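Side-chain contacts in 4'-phospho-dehydrooxetanocin synthase (Bacillus megaterium, PDB 5UL3), which catalyses the cobalamin- and S-adenosylmethionine-dependent oxidative ring contraction of dAMP to an oxetane aldehyde in the biosynthesis of the nucleoside analogue oxetanocin A: residues 210-215 against 250-255; 343-348 against 356-361; 491-496 against 636-641; 706-711 against 719-724. All blocks are in the same frame, centred on the assembly; numbering follows the deposited sequence.

Overall arrangement
Followed from the N terminus, the chain makes the four contacts strictly in series; none nests in or crosses another. Contact 1 closes a loop of 34 intervening residues within the cobalamin-binding Rossmann fold, joining the start of a strand to the end of a helix. Contact 2, with its centre about 33 Å from that of contact 1, closes a short connection in the radical SAM domain and packs a helix on the strand that follows it. Contact 3 spans 139 residues and ties the radical SAM part of the chain to helix 620-648 of the C-terminal bundle. Contact 4 closes the turn between two late helices, its nearest atoms about 13 Å from contact 3.

Contact 1. Residues 210-215 against 250-255. With EDO (1,2-ethanediol), chain R.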
# COMPACT_ATOMS: atom_id res chain seq x y z
N SER A 210 -14.10 20.74 -21.19
CA SER A 210 -13.56 20.10 -22.39
C SER A 210 -12.20 19.52 -22.02
O SER A 210 -11.24 20.26 -21.79
CB SER A 210 -13.45 21.09 -23.55
OG SER A 210 -14.74 21.55 -23.93
N SER A 211 -12.14 18.19 -21.94
CA SER A 211 -10.96 17.52 -21.40
C SER A 211 -10.80 16.15 -22.02
O SER A 211 -11.78 15.45 -22.32
CB SER A 211 -11.05 17.38 -19.87
OG SER A 211 -11.39 18.59 -19.22
N ILE A 212 -9.54 15.76 -22.20
CA ILE A 212 -9.19 14.35 -22.31
C ILE A 212 -9.44 13.69 -20.96
O ILE A 212 -8.99 14.19 -19.92
CB ILE A 212 -7.71 14.21 -22.70
CG1 ILE A 212 -7.44 14.87 -24.05
CG2 ILE A 212 -7.29 12.71 -22.70
CD1 ILE A 212 -5.95 14.94 -24.38
N ILE A 213 -10.17 12.58 -20.97
CA ILE A 213 -10.51 11.85 -19.75
C ILE A 213 -9.72 10.55 -19.73
O ILE A 213 -9.72 9.81 -20.71
CB ILE A 213 -12.02 11.55 -19.66
CG1 ILE A 213 -12.83 12.82 -19.92
CG2 ILE A 213 -12.37 10.98 -18.30
CD1 ILE A 213 -12.57 13.92 -18.92
N THR A 214 -9.06 10.27 -18.61
CA THR A 214 -8.33 9.02 -18.46
C THR A 214 -8.58 8.45 -17.06
O THR A 214 -8.86 9.19 -16.12
CB THR A 214 -6.82 9.21 -18.76
OG1 THR A 214 -6.13 7.96 -18.60
CG2 THR A 214 -6.17 10.25 -17.85
N VAL A 215 -8.51 7.13 -16.94
CA VAL A 215 -8.56 6.49 -15.62
C VAL A 215 -7.34 5.58 -15.53
O VAL A 215 -6.85 5.08 -16.54
CB VAL A 215 -9.85 5.69 -15.35
CG1 VAL A 215 -11.08 6.63 -15.19
CG2 VAL A 215 -10.07 4.65 -16.44
N LYS A 250 1.50 15.74 -24.87
CA LYS A 250 1.95 15.89 -26.25
C LYS A 250 0.78 15.75 -27.22
O LYS A 250 0.69 16.51 -28.19
CB LYS A 250 3.05 14.87 -26.56
CG LYS A 250 4.32 15.09 -25.77
CD LYS A 250 5.27 13.89 -25.91
CE LYS A 250 6.28 14.08 -27.01
NZ LYS A 250 7.55 14.65 -26.46
N MET A 251 -0.11 14.79 -26.99
CA MET A 251 -1.25 14.63 -27.89
C MET A 251 -2.14 15.87 -27.88
O MET A 251 -2.68 16.27 -28.92
CB MET A 251 -2.05 13.39 -27.53
CG MET A 251 -3.15 13.07 -28.53
SD MET A 251 -4.06 11.59 -28.11
CE MET A 251 -5.03 12.15 -26.73
N LEU A 252 -2.31 16.49 -26.70
CA LEU A 252 -3.03 17.75 -26.60
C LEU A 252 -2.48 18.79 -27.56
O LEU A 252 -3.23 19.58 -28.13
CB LEU A 252 -2.94 18.30 -25.19
CG LEU A 252 -4.07 18.14 -24.20
CD1 LEU A 252 -3.71 19.03 -23.02
CD2 LEU A 252 -5.40 18.52 -24.85
N LYS A 253 -1.15 18.82 -27.71
CA LYS A 253 -0.45 19.78 -28.55
C LYS A 253 -0.31 19.29 -29.98
O LYS A 253 0.41 19.91 -30.77
CB LYS A 253 0.94 20.07 -27.99
CG LYS A 253 0.98 20.75 -26.63
CD LYS A 253 2.42 20.65 -26.09
CE LYS A 253 2.82 21.84 -25.25
NZ LYS A 253 2.35 21.74 -23.84
N LYS A 254 -0.95 18.16 -30.31
CA LYS A 254 -0.96 17.59 -31.65
C LYS A 254 0.43 17.13 -32.06
O LYS A 254 0.75 17.05 -33.26
CB LYS A 254 -1.54 18.58 -32.67
CG LYS A 254 -2.91 19.14 -32.25
CD LYS A 254 -3.64 19.86 -33.39
CE LYS A 254 -2.98 21.17 -33.72
NZ LYS A 254 -3.08 22.14 -32.59
N GLU A 255 1.28 16.82 -31.07
CA GLU A 255 2.65 16.37 -31.29
C GLU A 255 2.77 14.85 -31.24
O GLU A 255 3.86 14.32 -31.47
CB GLU A 255 3.60 16.99 -30.26
CG GLU A 255 3.65 18.50 -30.23
CD GLU A 255 4.45 19.03 -29.03
OE1 GLU A 255 4.90 18.22 -28.19
OE2 GLU A 255 4.61 20.26 -28.93
C1 EDO R . -6.84 15.00 -28.53
O1 EDO R . -6.96 16.33 -28.00
C2 EDO R . -6.54 15.08 -30.02
O2 EDO R . -5.61 16.15 -30.26
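The backbones come closest at I212, where strand 212-216 begins, and L252, the last residue of helix 242-252, with I212 CA 8.2 Å from L252 CA. Across this gap the contact is entirely apolar and is carried by the end of one isoleucine branch. I212 sets CG1 opposite its carbonyl carbon (chi1 -60°), and the extended branch carries CD1 out to the helix. There CD1 touches two neighbouring residues. It lies 3.7 Å from L252 CD2 and just as near to L252 CG, the two side chains running past each other in opposite directions. I212 CD1 also meets M251 CE at 3.8 Å; the methionine is straight as far as SD and then bends (chi3 73°), which brings its methyl group onto the isoleucine.

The helix ends here in a Schellman motif, with K254 at positive phi, E255 N bonded to K250 O, and K254 N bonded to M251 O at 2.9 Å. A 1,2-ethanediol, probably from the crystallisation liquor, gives M251 O a second donor, its O2 lying 3.2 Å from that oxygen, while its C1 rests against M251 CE.

This is surface packing within the Rossmann fold that houses cobalamin. Strand 212-216 runs parallel between 180-184 and 235-237, and I212 also leans on I180 and L235 from these two strands. Further along the same strand T214 touches the cobalamin, whereas helix 242-252 starts at the cobalamin-binding E242 and presents its far end to I212, with L252 also reaching P118 and D179.

Contact 2. Residues 343-348 against 356-361; sequences DDILRA and PHIYMA. With EDO (1,2-ethanediol), chain B.
P356, just ahead of strand 357-360, meets L346 of helix 335-351 through one ring carbon: P356 CB lies 3.9 Å from L346 CD2, and the two side chains cross at about a right angle. The backbones are also nearest here, L346 CA being 6.2 Å from P356 CA. H357 turns away from the helix; its ring has the hydroxyl of Y359 over one face, near the rim, and its NE2 is hydrogen-bonded to D429. I358 points back toward the helix and carries most of the contact. With CG1 opposite the carbonyl carbon (chi1 -50°), its CD1 lies 3.8 Å from L346 CD2, the same methyl that touches the proline. A looser approach of I358 CD1 to I345 CG2, at 4.1 Å, is less certain because I345 is modelled in two conformers.

Helix and strand belong to a beta-alpha-beta crossover of the partial TIM barrel: strand 305-311 leads through helix 335-351 to 357-360, which lies parallel beside it, and L305 packs against both I345 and I358. Y359 is on the face of the strand shared with H357, and its backbone is bonded to L305. M360 returns to the helix side and packs on L342, which I358 also touches, one turn before I345 and L346. The strand has ended by A361, whose carbonyl oxygen makes a weak hydrogen bond to the cobalamin. On the outer side of the helix, R347 NH2 donates to O1 of a 1,2-ethanediol, probably from the crystallisation liquor, over 3.0 Å and at a bent angle of 141°.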
# COMPACT_ATOMS: atom_id res chain seq x y z
N ASP A 343 13.63 12.99 3.69
CA ASP A 343 13.82 14.27 4.37
C ASP A 343 12.68 15.24 4.06
O ASP A 343 12.18 15.92 4.96
CB ASP A 343 15.17 14.87 3.98
CG ASP A 343 15.42 16.21 4.65
OD1 ASP A 343 15.73 16.22 5.85
OD2 ASP A 343 15.31 17.26 3.97
N ASP A 344 12.27 15.32 2.78
CA ASP A 344 11.18 16.21 2.39
C ASP A 344 9.89 15.86 3.11
O ASP A 344 9.22 16.74 3.67
CB ASP A 344 10.93 16.13 0.88
CG ASP A 344 12.05 16.72 0.05
OD1 ASP A 344 12.89 17.46 0.61
OD2 ASP A 344 12.11 16.43 -1.17
N ILE A 345 9.51 14.58 3.07
CA ILE A 345 8.24 14.17 3.65
C ILE A 345 8.26 14.37 5.16
O ILE A 345 7.27 14.83 5.75
CB ILE A 345 7.95 12.71 3.26
CG1 ILE A 345 7.71 12.63 1.75
CG2 ILE A 345 6.76 12.17 4.02
CD1 ILE A 345 7.86 11.25 1.21
N LEU A 346 9.38 14.07 5.80
CA LEU A 346 9.49 14.20 7.25
C LEU A 346 9.44 15.67 7.66
O LEU A 346 8.79 16.03 8.66
CB LEU A 346 10.78 13.55 7.74
CG LEU A 346 10.80 12.02 7.70
CD1 LEU A 346 12.23 11.53 7.82
CD2 LEU A 346 9.89 11.44 8.81
N ARG A 347 10.10 16.53 6.90
CA ARG A 347 10.08 17.95 7.21
C ARG A 347 8.67 18.52 7.05
O ARG A 347 8.19 19.29 7.90
CB ARG A 347 11.08 18.69 6.32
CG ARG A 347 11.17 20.19 6.64
CD ARG A 347 12.37 20.88 5.98
NE ARG A 347 12.20 20.99 4.54
CZ ARG A 347 11.45 21.90 3.94
NH1 ARG A 347 10.78 22.81 4.67
NH2 ARG A 347 11.36 21.92 2.61
N ALA A 348 7.99 18.13 5.97
CA ALA A 348 6.62 18.59 5.76
C ALA A 348 5.68 18.01 6.81
O ALA A 348 4.76 18.70 7.27
CB ALA A 348 6.14 18.21 4.36
N PRO A 356 6.67 11.22 13.03
CA PRO A 356 7.67 10.76 12.04
C PRO A 356 7.66 9.25 11.87
O PRO A 356 8.58 8.54 12.29
CB PRO A 356 8.99 11.27 12.64
CG PRO A 356 8.75 11.18 14.13
CD PRO A 356 7.30 11.54 14.33
N HIS A 357 6.58 8.75 11.26
CA HIS A 357 6.39 7.33 10.98
C HIS A 357 6.08 7.18 9.50
O HIS A 357 5.05 7.68 9.03
CB HIS A 357 5.26 6.75 11.82
CG HIS A 357 5.35 5.27 12.02
ND1 HIS A 357 5.33 4.37 10.98
CD2 HIS A 357 5.45 4.53 13.15
CE1 HIS A 357 5.43 3.14 11.45
NE2 HIS A 357 5.49 3.21 12.77
N ILE A 358 6.96 6.50 8.76
CA ILE A 358 6.80 6.34 7.32
C ILE A 358 6.29 4.94 7.02
O ILE A 358 6.90 3.95 7.44
CB ILE A 358 8.12 6.58 6.58
CG1 ILE A 358 8.78 7.90 7.02
CG2 ILE A 358 7.87 6.56 5.06
CD1 ILE A 358 8.11 9.13 6.45
N TYR A 359 5.22 4.85 6.26
CA TYR A 359 4.72 3.55 5.79
C TYR A 359 5.25 3.39 4.37
O TYR A 359 4.74 4.03 3.44
CB TYR A 359 3.21 3.50 5.86
CG TYR A 359 2.79 3.68 7.30
CD1 TYR A 359 2.61 4.96 7.86
CD2 TYR A 359 2.64 2.58 8.14
CE1 TYR A 359 2.27 5.12 9.19
CE2 TYR A 359 2.30 2.73 9.47
CZ TYR A 359 2.11 3.99 9.99
OH TYR A 359 1.76 4.12 11.33
N MET A 360 6.26 2.54 4.21
CA MET A 360 6.83 2.32 2.88
C MET A 360 5.83 1.55 2.02
O MET A 360 5.30 0.51 2.43
CB MET A 360 8.15 1.54 2.93
CG MET A 360 9.27 2.16 3.73
SD MET A 360 9.81 3.77 3.10
CE MET A 360 11.29 3.96 4.09
N ALA A 361 5.59 2.07 0.82
CA ALA A 361 4.63 1.46 -0.09
C ALA A 361 5.22 0.30 -0.89
O ALA A 361 4.44 -0.42 -1.53
CB ALA A 361 4.08 2.51 -1.07
C1 EDO B . 12.62 22.14 -0.70
O1 EDO B . 12.86 21.04 0.19
C2 EDO B . 13.88 22.97 -0.81
O2 EDO B . 14.91 22.12 -1.33

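Contact 3. Residues 491-496 against 636-641; sequences DFLERT and ISHFLL. With EDO (1,2-ethanediol), chain H.
The imidazole of H638 takes the carboxylate of E494 at its edge, the two planes standing almost perpendicular, 86° apart. A nearly straight hydrogen bond (170°) runs from H638 NE2 to E494 OE2 over 2.8 Å, with the oxygen in the ring plane and using its anti lone pair. Also at the imidazole edge is O1 of a 1,2-ethanediol, probably from the crystallisation liquor, 2.7 Å from H638 ND1, so both ring nitrogens are engaged. The phenyl ring of F639 has H638 CD2 over the centre of one face, 3.5 Å above its plane, and the ring of Y534 stacks on H638.

Looser approaches accompany the bond. E494 OE2 lies 3.8 Å from F639 CE1. L493 CB comes as close to H638 CE1, while L493 CD1 packs on the diol. H638 reaches over because its CG is opposite the backbone N (chi1 171°); E494 meets it with a chain extended beyond CG. K642 forms a salt bridge with the same E494 OE2, which would tend to stabilise the negative charge on this carboxylate.

This His-carboxylate bond links the radical SAM part of the chain, at the end of helix 484-493, to helix 620-648 of the C-terminal bundle. The side chain of L493 is about 10 Å from that of E436, an S-adenosylmethionine-binding residue. Helix 652-664 flanks the bond through I657, which touches E494 and F639, and W693 of helix 683-709 packs on F639.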
# COMPACT_ATOMS: atom_id res chain seq x y z
N ASP A 491 0.00 -26.89 12.95
CA ASP A 491 1.27 -27.20 13.63
C ASP A 491 2.25 -26.04 13.52
O ASP A 491 2.84 -25.62 14.52
CB ASP A 491 1.89 -28.47 13.03
CG ASP A 491 1.17 -29.74 13.45
OD1 ASP A 491 0.31 -29.67 14.36
OD2 ASP A 491 1.48 -30.80 12.86
N PHE A 492 2.46 -25.54 12.29
CA PHE A 492 3.33 -24.38 12.08
C PHE A 492 2.92 -23.20 12.96
O PHE A 492 3.76 -22.59 13.63
CB PHE A 492 3.29 -23.98 10.60
CG PHE A 492 4.01 -22.68 10.29
CD1 PHE A 492 5.37 -22.67 9.99
CD2 PHE A 492 3.31 -21.48 10.26
CE1 PHE A 492 6.02 -21.48 9.68
CE2 PHE A 492 3.97 -20.29 9.96
CZ PHE A 492 5.33 -20.29 9.67
N LEU A 493 1.63 -22.86 12.94
CA LEU A 493 1.12 -21.70 13.66
C LEU A 493 1.22 -21.84 15.17
O LEU A 493 1.26 -20.83 15.88
CB LEU A 493 -0.33 -21.43 13.26
CG LEU A 493 -0.48 -20.98 11.81
CD1 LEU A 493 -1.91 -21.16 11.40
CD2 LEU A 493 -0.07 -19.50 11.66
N GLU A 494 1.25 -23.07 15.69
CA GLU A 494 1.39 -23.32 17.11
C GLU A 494 2.85 -23.37 17.57
O GLU A 494 3.09 -23.51 18.77
CB GLU A 494 0.67 -24.63 17.48
CG GLU A 494 -0.83 -24.50 17.44
CD GLU A 494 -1.56 -25.82 17.40
OE1 GLU A 494 -1.05 -26.81 17.97
OE2 GLU A 494 -2.65 -25.87 16.77
N ARG A 495 3.82 -23.26 16.67
CA ARG A 495 5.22 -23.34 17.08
C ARG A 495 5.57 -22.16 17.98
O ARG A 495 5.22 -21.01 17.69
CB ARG A 495 6.14 -23.39 15.86
CG ARG A 495 6.09 -24.76 15.19
CD ARG A 495 7.09 -24.88 14.10
NE ARG A 495 8.46 -24.84 14.60
CZ ARG A 495 9.51 -25.18 13.87
NH1 ARG A 495 9.34 -25.61 12.63
NH2 ARG A 495 10.73 -25.11 14.38
N THR A 496 6.27 -22.45 19.08
CA THR A 496 6.71 -21.44 20.03
C THR A 496 8.22 -21.22 19.98
O THR A 496 8.76 -20.49 20.81
CB THR A 496 6.26 -21.82 21.45
OG1 THR A 496 6.73 -23.14 21.77
CG2 THR A 496 4.74 -21.80 21.53
N ILE A 636 -9.07 -18.43 20.68
CA ILE A 636 -10.27 -19.22 20.46
C ILE A 636 -10.50 -19.45 18.97
O ILE A 636 -10.91 -20.54 18.55
CB ILE A 636 -11.50 -18.55 21.11
CG1 ILE A 636 -11.34 -18.45 22.63
CG2 ILE A 636 -12.78 -19.30 20.76
CD1 ILE A 636 -12.41 -17.54 23.28
N SER A 637 -10.22 -18.43 18.15
CA SER A 637 -10.38 -18.57 16.70
C SER A 637 -9.38 -19.56 16.11
O SER A 637 -9.73 -20.31 15.19
CB SER A 637 -10.24 -17.21 16.02
OG SER A 637 -11.28 -16.33 16.44
N HIS A 638 -8.14 -19.56 16.60
CA HIS A 638 -7.18 -20.54 16.11
C HIS A 638 -7.64 -21.96 16.44
O HIS A 638 -7.63 -22.85 15.58
CB HIS A 638 -5.79 -20.31 16.69
CG HIS A 638 -4.84 -21.43 16.37
ND1 HIS A 638 -4.17 -21.51 15.17
CD2 HIS A 638 -4.51 -22.54 17.06
CE1 HIS A 638 -3.45 -22.62 15.14
NE2 HIS A 638 -3.64 -23.26 16.28
N PHE A 639 -8.01 -22.19 17.69
CA PHE A 639 -8.31 -23.56 18.07
C PHE A 639 -9.69 -24.00 17.62
O PHE A 639 -9.98 -25.21 17.65
CB PHE A 639 -8.11 -23.74 19.57
CG PHE A 639 -6.66 -23.78 19.96
CD1 PHE A 639 -5.87 -24.86 19.59
CD2 PHE A 639 -6.08 -22.72 20.63
CE1 PHE A 639 -4.52 -24.89 19.92
CE2 PHE A 639 -4.73 -22.75 20.95
CZ PHE A 639 -3.95 -23.83 20.60
N LEU A 640 -10.53 -23.07 17.16
CA LEU A 640 -11.74 -23.46 16.45
C LEU A 640 -11.41 -24.37 15.27
O LEU A 640 -12.00 -25.45 15.11
CB LEU A 640 -12.49 -22.23 15.94
CG LEU A 640 -13.50 -22.56 14.85
CD1 LEU A 640 -14.75 -23.30 15.42
CD2 LEU A 640 -13.90 -21.30 14.08
N LEU A 641 -10.47 -23.94 14.42
CA LEU A 641 -10.12 -24.76 13.26
C LEU A 641 -9.48 -26.08 13.68
O LEU A 641 -9.74 -27.12 13.07
CB LEU A 641 -9.19 -23.99 12.32
CG LEU A 641 -8.87 -24.76 11.04
CD1 LEU A 641 -10.16 -25.24 10.40
CD2 LEU A 641 -8.09 -23.85 10.09
C1 EDO H . -4.94 -19.59 12.27
O1 EDO H . -4.03 -19.55 13.39
C2 EDO H . -4.39 -18.64 11.21
O2 EDO H . -5.21 -18.74 10.05

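Contact 4. Residues 706-711 against 719-724; sequences ADLNKG and HRLHNT. With EDO (1,2-ethanediol), chain K.
L708 sets one methyl against the stretch of helix where L721 passes into H722. Its CD2 lies 3.8 Å from H722 N and 4.1 Å from L721 CG, with H722 CB slightly farther off, so the leucine rests largely on the main chain of the first turn of helix 720-730. L708 CG stands opposite the backbone N (chi1 175°), which directs the branch across to that turn. L721 takes a similar rotamer and offers its branch point.

In the next shell, the carboxylate of D715 accepts hydrogen bonds from the backbone N atoms of both L721 and H722, fixing the peptides on which L708 packs, and L708 also touches D715 itself. Further into the helix, T724 OG1 donates to R720 O over 3.0 Å; T724 N reaches the same oxygen from the opposite face of its carbonyl plane. At the other end of the connection, G711 closes helix 683-709 with a Schellman motif, its positive phi (79°) accompanied by a bond from G711 N to L708 O.

Away from L708, a 1,2-ethanediol, probably from the crystallisation liquor, bridges two side chains of this last turn: its O2 accepts from K710 NZ at 2.7 Å and donates to D707 OD1 at 2.8 Å. D707 OD2 is held by Y629 of helix 620-648.

The contact thus pairs the end of helix 683-709 with the start of 720-730, away from the cobalamin and iron-sulfur sites. I713 in the connecting loop packs on both leucines, while T610 of helix 588-617 touches L721, R720 and T724.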
# COMPACT_ATOMS: atom_id res chain seq x y z
N ALA A 706 -19.35 -8.73 32.20
CA ALA A 706 -19.21 -8.46 33.63
C ALA A 706 -18.26 -7.30 33.88
O ALA A 706 -18.52 -6.45 34.74
CB ALA A 706 -18.73 -9.71 34.36
N ASP A 707 -17.14 -7.25 33.14
CA ASP A 707 -16.22 -6.13 33.32
C ASP A 707 -16.89 -4.82 32.95
O ASP A 707 -16.64 -3.78 33.58
CB ASP A 707 -14.95 -6.33 32.48
CG ASP A 707 -14.01 -7.37 33.06
OD1 ASP A 707 -14.09 -7.66 34.27
OD2 ASP A 707 -13.17 -7.90 32.30
N LEU A 708 -17.73 -4.83 31.92
CA LEU A 708 -18.44 -3.62 31.55
C LEU A 708 -19.41 -3.22 32.66
O LEU A 708 -19.45 -2.06 33.09
CB LEU A 708 -19.18 -3.83 30.23
CG LEU A 708 -20.08 -2.70 29.76
CD1 LEU A 708 -19.29 -1.41 29.61
CD2 LEU A 708 -20.71 -3.10 28.41
N ASN A 709 -20.20 -4.19 33.15
CA ASN A 709 -21.17 -3.88 34.21
C ASN A 709 -20.49 -3.41 35.49
O ASN A 709 -21.03 -2.53 36.19
CB ASN A 709 -22.04 -5.11 34.48
CG ASN A 709 -22.97 -5.42 33.32
OD1 ASN A 709 -23.31 -4.55 32.53
ND2 ASN A 709 -23.40 -6.66 33.24
N LYS A 710 -19.33 -3.96 35.81
CA LYS A 710 -18.57 -3.56 37.00
C LYS A 710 -17.88 -2.21 36.85
O LYS A 710 -17.31 -1.72 37.83
CB LYS A 710 -17.53 -4.62 37.35
CG LYS A 710 -18.09 -5.95 37.79
CD LYS A 710 -16.99 -6.99 37.90
CE LYS A 710 -17.55 -8.37 38.20
NZ LYS A 710 -16.51 -9.43 38.09
N GLY A 711 -17.87 -1.62 35.66
CA GLY A 711 -17.10 -0.42 35.45
C GLY A 711 -15.61 -0.63 35.25
O GLY A 711 -14.85 0.34 35.30
N HIS A 719 -23.19 3.46 23.77
CA HIS A 719 -23.38 2.14 24.36
C HIS A 719 -23.18 1.02 23.34
O HIS A 719 -23.90 0.02 23.33
CB HIS A 719 -24.77 2.04 25.00
CG HIS A 719 -25.02 3.12 25.99
ND1 HIS A 719 -24.70 2.99 27.33
CD2 HIS A 719 -25.51 4.37 25.84
CE1 HIS A 719 -25.01 4.11 27.96
NE2 HIS A 719 -25.50 4.96 27.08
N ARG A 720 -22.15 1.17 22.50
CA ARG A 720 -21.92 0.20 21.43
C ARG A 720 -21.53 -1.18 21.97
O ARG A 720 -21.99 -2.20 21.45
CB ARG A 720 -20.84 0.73 20.48
CG ARG A 720 -20.59 -0.16 19.26
CD ARG A 720 -21.72 -0.04 18.24
NE ARG A 720 -21.82 1.31 17.70
CZ ARG A 720 -21.16 1.74 16.62
NH1 ARG A 720 -20.35 0.91 15.98
NH2 ARG A 720 -21.32 2.99 16.20
N LEU A 721 -20.68 -1.23 23.01
CA LEU A 721 -20.31 -2.55 23.53
C LEU A 721 -21.50 -3.23 24.20
O LEU A 721 -21.73 -4.42 23.99
CB LEU A 721 -19.14 -2.44 24.51
CG LEU A 721 -18.55 -3.79 24.95
CD1 LEU A 721 -18.09 -4.63 23.75
CD2 LEU A 721 -17.38 -3.63 25.93
N HIS A 722 -22.28 -2.48 24.99
CA HIS A 722 -23.50 -3.06 25.54
C HIS A 722 -24.40 -3.59 24.43
O HIS A 722 -24.88 -4.73 24.50
CB HIS A 722 -24.26 -2.02 26.37
CG HIS A 722 -25.59 -2.51 26.85
ND1 HIS A 722 -26.78 -2.17 26.24
CD2 HIS A 722 -25.92 -3.33 27.88
CE1 HIS A 722 -27.78 -2.75 26.87
NE2 HIS A 722 -27.29 -3.46 27.87
N ASN A 723 -24.62 -2.79 23.39
CA ASN A 723 -25.55 -3.19 22.33
C ASN A 723 -25.03 -4.40 21.55
O ASN A 723 -25.79 -5.34 21.28
CB ASN A 723 -25.81 -2.03 21.37
CG ASN A 723 -26.60 -0.90 22.01
OD1 ASN A 723 -27.28 -1.09 23.01
ND2 ASN A 723 -26.50 0.29 21.43
N THR A 724 -23.75 -4.40 21.16
CA THR A 724 -23.25 -5.54 20.40
C THR A 724 -23.15 -6.81 21.26
O THR A 724 -23.39 -7.91 20.75
CB THR A 724 -21.89 -5.23 19.75
OG1 THR A 724 -20.90 -4.90 20.74
CG2 THR A 724 -22.03 -4.09 18.74
C1 EDO K . -14.98 -12.15 35.65
O1 EDO K . -16.30 -12.59 35.34
C2 EDO K . -14.70 -10.84 34.93
O2 EDO K . -15.30 -9.75 35.65